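Local coordinates for protein cytosol aminopeptidase (Staphylococcus aureus subsp. aureus, PDB 3KZW) that probably removes amino-terminal residues from peptides as a metal-dependent cytosolic leucyl aminopeptidase with six chains in its assembly, at residues 110-115 against 148-153; 368-373 against 466-471. All coordinates share one frame; numbering follows the deposited sequence.

Interaction 1 (110-115 against 148-153)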
loop_
_atom_site.group_PDB
_atom_site.type_symbol
_atom_site.label_atom_id
_atom_site.label_comp_id
_atom_site.label_asym_id
_atom_site.label_seq_id
_atom_site.Cartn_x
_atom_site.Cartn_y
_atom_site.Cartn_z
ATOM N N ASP A 110 -16.588 -22.593 33.021
ATOM C CA ASP A 110 -16.254 -24.008 33.178
ATOM C C ASP A 110 -17.459 -24.899 32.883
ATOM O O ASP A 110 -17.330 -25.896 32.177
ATOM C CB ASP A 110 -15.708 -24.295 34.583
ATOM C CG ASP A 110 -14.330 -23.679 34.826
ATOM O OD1 ASP A 110 -13.556 -23.514 33.859
ATOM O OD2 ASP A 110 -14.018 -23.368 35.999
ATOM N N MET A 111 -18.627 -24.521 33.408
ATOM C CA MET A 111 -19.875 -25.258 33.177
ATOM C C MET A 111 -20.238 -25.308 31.692
ATOM O O MET A 111 -20.683 -26.342 31.194
ATOM C CB MET A 111 -21.037 -24.655 33.979
ATOM C CG MET A 111 -20.943 -24.806 35.494
ATOM S SD MET A 111 -22.242 -23.861 36.346
ATOM C CE MET A 111 -21.586 -23.724 38.025
ATOM N N LEU A 112 -20.043 -24.189 30.992
ATOM C CA LEU A 112 -20.276 -24.122 29.545
ATOM C C LEU A 112 -19.300 -25.012 28.776
ATOM O O LEU A 112 -19.668 -25.643 27.785
ATOM C CB LEU A 112 -20.184 -22.680 29.040
ATOM C CG LEU A 112 -21.246 -21.669 29.478
ATOM C CD1 LEU A 112 -20.902 -20.292 28.944
ATOM C CD2 LEU A 112 -22.642 -22.078 29.025
ATOM N N LYS A 113 -18.058 -25.052 29.246
ATOM C CA LYS A 113 -17.022 -25.893 28.661
ATOM C C LYS A 113 -17.306 -27.377 28.913
ATOM O O LYS A 113 -17.080 -28.210 28.035
ATOM C CB LYS A 113 -15.648 -25.502 29.216
ATOM C CG LYS A 113 -14.466 -26.060 28.432
ATOM C CD LYS A 113 -13.129 -25.656 29.044
ATOM C CE LYS A 113 -12.744 -24.223 28.690
ATOM N NZ LYS A 113 -11.472 -23.815 29.352
ATOM N N ILE A 114 -17.807 -27.692 30.110
ATOM C CA ILE A 114 -18.136 -29.065 30.502
ATOM C C ILE A 114 -19.289 -29.622 29.666
ATOM O O ILE A 114 -19.134 -30.654 29.013
ATOM C CB ILE A 114 -18.458 -29.178 32.024
ATOM C CG1 ILE A 114 -17.191 -28.975 32.859
ATOM C CG2 ILE A 114 -19.082 -30.531 32.358
ATOM C CD1 ILE A 114 -17.456 -28.520 34.283
ATOM N N TRP A 115 -20.432 -28.938 29.686
ATOM C CA TRP A 115 -21.609 -29.368 28.923
ATOM C C TRP A 115 -21.361 -29.284 27.418
ATOM O O TRP A 115 -21.808 -30.147 26.659
ATOM C CB TRP A 115 -22.847 -28.545 29.296
ATOM C CG TRP A 115 -23.357 -28.775 30.689
ATOM C CD1 TRP A 115 -23.423 -27.858 31.701
ATOM C CD2 TRP A 115 -23.884 -29.999 31.223
ATOM N NE1 TRP A 115 -23.952 -28.433 32.830
ATOM C CE2 TRP A 115 -24.242 -29.745 32.567
ATOM C CE3 TRP A 115 -24.083 -31.285 30.699
ATOM C CZ2 TRP A 115 -24.793 -30.731 33.395
ATOM C CZ3 TRP A 115 -24.628 -32.265 31.524
ATOM C CH2 TRP A 115 -24.976 -31.980 32.857
ATOM N N LEU A 148 -28.046 -26.527 35.569
ATOM C CA LEU A 148 -29.110 -26.969 34.664
ATOM C C LEU A 148 -29.380 -25.980 33.531
ATOM O O LEU A 148 -29.792 -26.379 32.443
ATOM C CB LEU A 148 -30.400 -27.257 35.443
ATOM C CG LEU A 148 -30.368 -28.321 36.550
ATOM C CD1 LEU A 148 -31.708 -28.385 37.264
ATOM C CD2 LEU A 148 -29.981 -29.696 36.016
ATOM N N MET A 149 -29.150 -24.694 33.798
ATOM C CA MET A 149 -29.254 -23.647 32.782
ATOM C C MET A 149 -28.198 -23.870 31.703
ATOM O O MET A 149 -28.518 -23.909 30.515
ATOM C CB MET A 149 -29.063 -22.267 33.416
ATOM C CG MET A 149 -29.501 -21.089 32.546
ATOM S SD MET A 149 -31.297 -20.879 32.468
ATOM C CE MET A 149 -31.704 -20.550 34.189
ATOM N N ALA A 150 -26.946 -24.023 32.134
ATOM C CA ALA A 150 -25.823 -24.281 31.241
ATOM C C ALA A 150 -26.038 -25.560 30.440
ATOM O O ALA A 150 -25.753 -25.603 29.243
ATOM C CB ALA A 150 -24.527 -24.357 32.035
ATOM N N CYS A 151 -26.551 -26.590 31.110
ATOM C CA CYS A 151 -26.895 -27.863 30.479
ATOM C C CYS A 151 -27.895 -27.669 29.340
ATOM O O CYS A 151 -27.707 -28.203 28.243
ATOM C CB CYS A 151 -27.457 -28.834 31.521
ATOM S SG CYS A 151 -27.720 -30.520 30.926
ATOM N N GLY A 152 -28.944 -26.893 29.604
ATOM C CA GLY A 152 -29.981 -26.604 28.615
ATOM C C GLY A 152 -29.492 -25.811 27.412
ATOM O O GLY A 152 -29.801 -26.160 26.270
ATOM N N ILE A 153 -28.733 -24.746 27.670
ATOM C CA ILE A 153 -28.209 -23.880 26.609
ATOM C C ILE A 153 -27.256 -24.641 25.688
ATOM O O ILE A 153 -27.423 -24.628 24.466
ATOM C CB ILE A 153 -27.503 -22.612 27.176
ATOM C CG1 ILE A 153 -28.492 -21.748 27.967
ATOM C CG2 ILE A 153 -26.875 -21.785 26.050
ATOM C CD1 ILE A 153 -27.839 -20.712 28.873
#
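Trp115 lays one face of its indole against Cys151, a small residue of the neighbouring helix. The dense half of this contact lies over that face. Cys151 spans it: its SG stands 3.5 Å from the centroid of the six-membered ring, only 7° off the normal, a cysteine sulfur-aromatic contact. Its CB sits 3.7 Å from the centroid of the five-membered ring in a CH-pi contact. The thiol reaches the benzo half because SG is anti to the backbone N (chi1 -172°), running along the indole. Backbone joins the same layer, with Cys151 N 3.4 Å from Trp115 CD1. Ala150 CB comes obliquely to the pyrrole side, 3.7 Å from Trp115 CD1.

Away from the indole the packing is sparser. Met111, one turn earlier on helix 108-124, offers its CB to the same Ala150 CB at 4.0 Å, after which its extended chain leads off from helix 144-157. From another side Leu112 CD2 approaches this methyl at 4.2 Å, and the Leu112 carbonyl O accepts a hydrogen bond from Gln154 NE2. The partly exposed Asp110 and Lys113 lie beyond, on the more solvent-accessible part of helix 108-124, and Met149 plays the matching part on helix 144-157. No hydrogen bond joins the two segments, so their mutual grip is apolar and aromatic; Phe137, stacked with Trp115, extends it beyond them.

The segment axes approach to 8.9 Å and cross at -45°. These are successive helices of an alpha/beta domain: helix 108-124 links parallel strands 91-101 and 129-133, and helix 144-157 leads from 129-133 to 175-180, an arrangement of consecutive beta-alpha-beta crossovers.

Interaction 2 (368-373 against 466-471). With NA (sodium ion), chain R.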
loop_
_atom_site.group_PDB
_atom_site.type_symbol
_atom_site.label_atom_id
_atom_site.label_comp_id
_atom_site.label_asym_id
_atom_site.label_seq_id
_atom_site.Cartn_x
_atom_site.Cartn_y
_atom_site.Cartn_z
ATOM N N GLY A 368 -23.806 1.843 8.682
ATOM C CA GLY A 368 -24.496 1.316 9.853
ATOM C C GLY A 368 -25.099 2.397 10.723
ATOM O O GLY A 368 -26.269 2.321 11.093
ATOM N N ARG A 369 -24.296 3.407 11.044
ATOM C CA ARG A 369 -24.745 4.524 11.874
ATOM C C ARG A 369 -25.894 5.306 11.230
ATOM O O ARG A 369 -26.708 5.913 11.927
ATOM C CB ARG A 369 -23.573 5.454 12.217
ATOM C CG ARG A 369 -22.920 6.140 11.020
ATOM C CD ARG A 369 -21.536 6.662 11.360
ATOM N NE ARG A 369 -20.535 5.595 11.379
ATOM C CZ ARG A 369 -19.233 5.782 11.579
ATOM N NH1 ARG A 369 -18.747 7.000 11.781
ATOM N NH2 ARG A 369 -18.410 4.744 11.576
ATOM N N LEU A 370 -25.957 5.278 9.899
ATOM C CA LEU A 370 -27.011 5.962 9.155
ATOM C C LEU A 370 -28.362 5.272 9.316
ATOM O O LEU A 370 -29.357 5.928 9.626
ATOM C CB LEU A 370 -26.646 6.087 7.672
ATOM C CG LEU A 370 -25.450 6.971 7.301
ATOM C CD1 LEU A 370 -25.062 6.752 5.849
ATOM C CD2 LEU A 370 -25.723 8.451 7.567
ATOM N N VAL A 371 -28.394 3.955 9.118
ATOM C CA VAL A 371 -29.642 3.201 9.251
ATOM C C VAL A 371 -30.107 3.111 10.706
ATOM O O VAL A 371 -31.309 3.084 10.973
ATOM C CB VAL A 371 -29.580 1.791 8.591
ATOM C CG1 VAL A 371 -29.246 1.907 7.108
ATOM C CG2 VAL A 371 -28.595 0.866 9.302
ATOM N N LEU A 372 -29.152 3.078 11.637
ATOM C CA LEU A 372 -29.458 3.066 13.064
ATOM C C LEU A 372 -30.077 4.387 13.495
ATOM O O LEU A 372 -30.992 4.405 14.317
ATOM C CB LEU A 372 -28.202 2.783 13.894
ATOM C CG LEU A 372 -27.666 1.350 13.943
ATOM C CD1 LEU A 372 -26.242 1.344 14.469
ATOM C CD2 LEU A 372 -28.558 0.435 14.782
ATOM N N ALA A 373 -29.578 5.483 12.929
ATOM C CA ALA A 373 -30.078 6.822 13.233
ATOM C C ALA A 373 -31.582 6.948 12.979
ATOM O O ALA A 373 -32.317 7.455 13.829
ATOM C CB ALA A 373 -29.313 7.860 12.435
ATOM N N ALA A 466 -20.608 6.022 17.888
ATOM C CA ALA A 466 -21.509 5.927 19.033
ATOM C C ALA A 466 -22.211 7.258 19.293
ATOM O O ALA A 466 -23.415 7.294 19.551
ATOM C CB ALA A 466 -20.744 5.479 20.265
ATOM N N SER A 467 -21.443 8.343 19.214
ATOM C CA SER A 467 -21.971 9.695 19.374
ATOM C C SER A 467 -23.018 10.006 18.309
ATOM O O SER A 467 -24.035 10.637 18.597
ATOM C CB SER A 467 -20.838 10.718 19.299
ATOM O OG SER A 467 -21.326 12.038 19.469
ATOM N N PHE A 468 -22.764 9.551 17.086
ATOM C CA PHE A 468 -23.681 9.759 15.970
ATOM C C PHE A 468 -25.013 9.043 16.193
ATOM O O PHE A 468 -26.076 9.638 16.017
ATOM C CB PHE A 468 -23.042 9.308 14.656
ATOM C CG PHE A 468 -23.825 9.696 13.433
ATOM C CD1 PHE A 468 -24.822 8.866 12.932
ATOM C CD2 PHE A 468 -23.558 10.889 12.772
ATOM C CE1 PHE A 468 -25.549 9.219 11.796
ATOM C CE2 PHE A 468 -24.275 11.253 11.635
ATOM C CZ PHE A 468 -25.274 10.416 11.147
ATOM N N VAL A 469 -24.944 7.773 16.585
ATOM C CA VAL A 469 -26.135 6.958 16.826
ATOM C C VAL A 469 -26.942 7.456 18.033
ATOM O O VAL A 469 -28.161 7.612 17.937
ATOM C CB VAL A 469 -25.772 5.457 16.979
ATOM C CG1 VAL A 469 -26.990 4.629 17.367
ATOM C CG2 VAL A 469 -25.168 4.928 15.687
ATOM N N THR A 470 -26.259 7.727 19.147
ATOM C CA THR A 470 -26.927 8.119 20.397
ATOM C C THR A 470 -27.500 9.532 20.363
ATOM O O THR A 470 -28.260 9.920 21.256
ATOM C CB THR A 470 -26.005 7.974 21.625
ATOM O OG1 THR A 470 -24.788 8.693 21.398
ATOM C CG2 THR A 470 -25.690 6.504 21.892
ATOM N N HIS A 471 -27.129 10.298 19.339
ATOM C CA HIS A 471 -27.653 11.648 19.132
ATOM C C HIS A 471 -29.156 11.628 18.873
ATOM O O HIS A 471 -29.875 12.525 19.300
ATOM C CB HIS A 471 -26.927 12.320 17.963
ATOM C CG HIS A 471 -27.522 13.631 17.541
ATOM N ND1 HIS A 471 -27.247 14.818 18.187
ATOM C CD2 HIS A 471 -28.366 13.942 16.527
ATOM C CE1 HIS A 471 -27.900 15.801 17.593
ATOM N NE2 HIS A 471 -28.586 15.297 16.584
HETATM NA NA NA R . -28.599 11.100 23.377
HETATM O O HOH W 1 -28.013 13.260 22.535
HETATM O O HOH W 2 -29.748 9.639 24.736
#
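Arg369 meets Phe468 and Val469 where two nearly parallel helices lie side by side in the alpha/beta catalytic domain. Each helix precedes a strand, 386-391 or 478-482, and those strands are parallel neighbours in the sheet; this is how adjacent alpha-beta units commonly pack. The segment axes run 17° apart.

Helix 368-380 opens at the end of the NTDAEGRL signature of leucyl aminopeptidases. At its second residue, Arg369, CB already faces the phenyl, 3.7 Å from Phe468 CD1. With CG between the backbone N and the carbonyl carbon (chi1 63°), that atom too lies against the CD1-CE1 side of the ring, before the chain bends at chi3 and takes the guanidinium away. The Arg369 side chain crosses that of Phe468 at about a right angle. Its carbonyl O lies near the ring plane, 3.5 Å from Phe468 CE1, a polar group facing the aromatic edge while also accepting the helical bond from Ala373 N.

Leu370 points its CB the other way, yet CD2 returns to within 4.1 Å of Phe468 CZ. Val371 turns to helix 248-254 instead. One residue on, Leu372 faces the partner helix, and its CD1 meets Val469 CG2 at 3.9 Å; both residues also touch Asp389, placing this part of the seam on the sheet. Ala373 comes last, its CB 4.1 Å from Phe468 CE1, so that side of the ring rests against residues one turn apart, Arg369 and Ala373, with Leu370 beside them.

Beyond the apolar seam, Thr470 donates twice to one oxygen and binds a metal through its own carbonyl. Ala466 O accepts from Thr470 N and, on the opposite face of its carbonyl plane, from Thr470 OG1 at 2.7 Å. A sodium ion, also bound by Gly474 O and two waters, lies 2.5 Å from Thr470 O.

Taken together, the two contacts illustrate helix packing repeated in separate domains of one chain. Interaction 1 belongs to the N-terminal domain and its mixed six-stranded sheet, while interaction 2 lies in the catalytic domain on a different mixed sheet; no helix or strand is common to both. Along the chain they come in series, the first closing before the second opens. Their centres are 36 Å apart, on opposite sides of the chain's centre, and about 25 Å separates their nearest atoms. Neither pair of segments touches another subunit of the six-chain assembly. Each is therefore a buried contact between helices of a single domain, made within one chain.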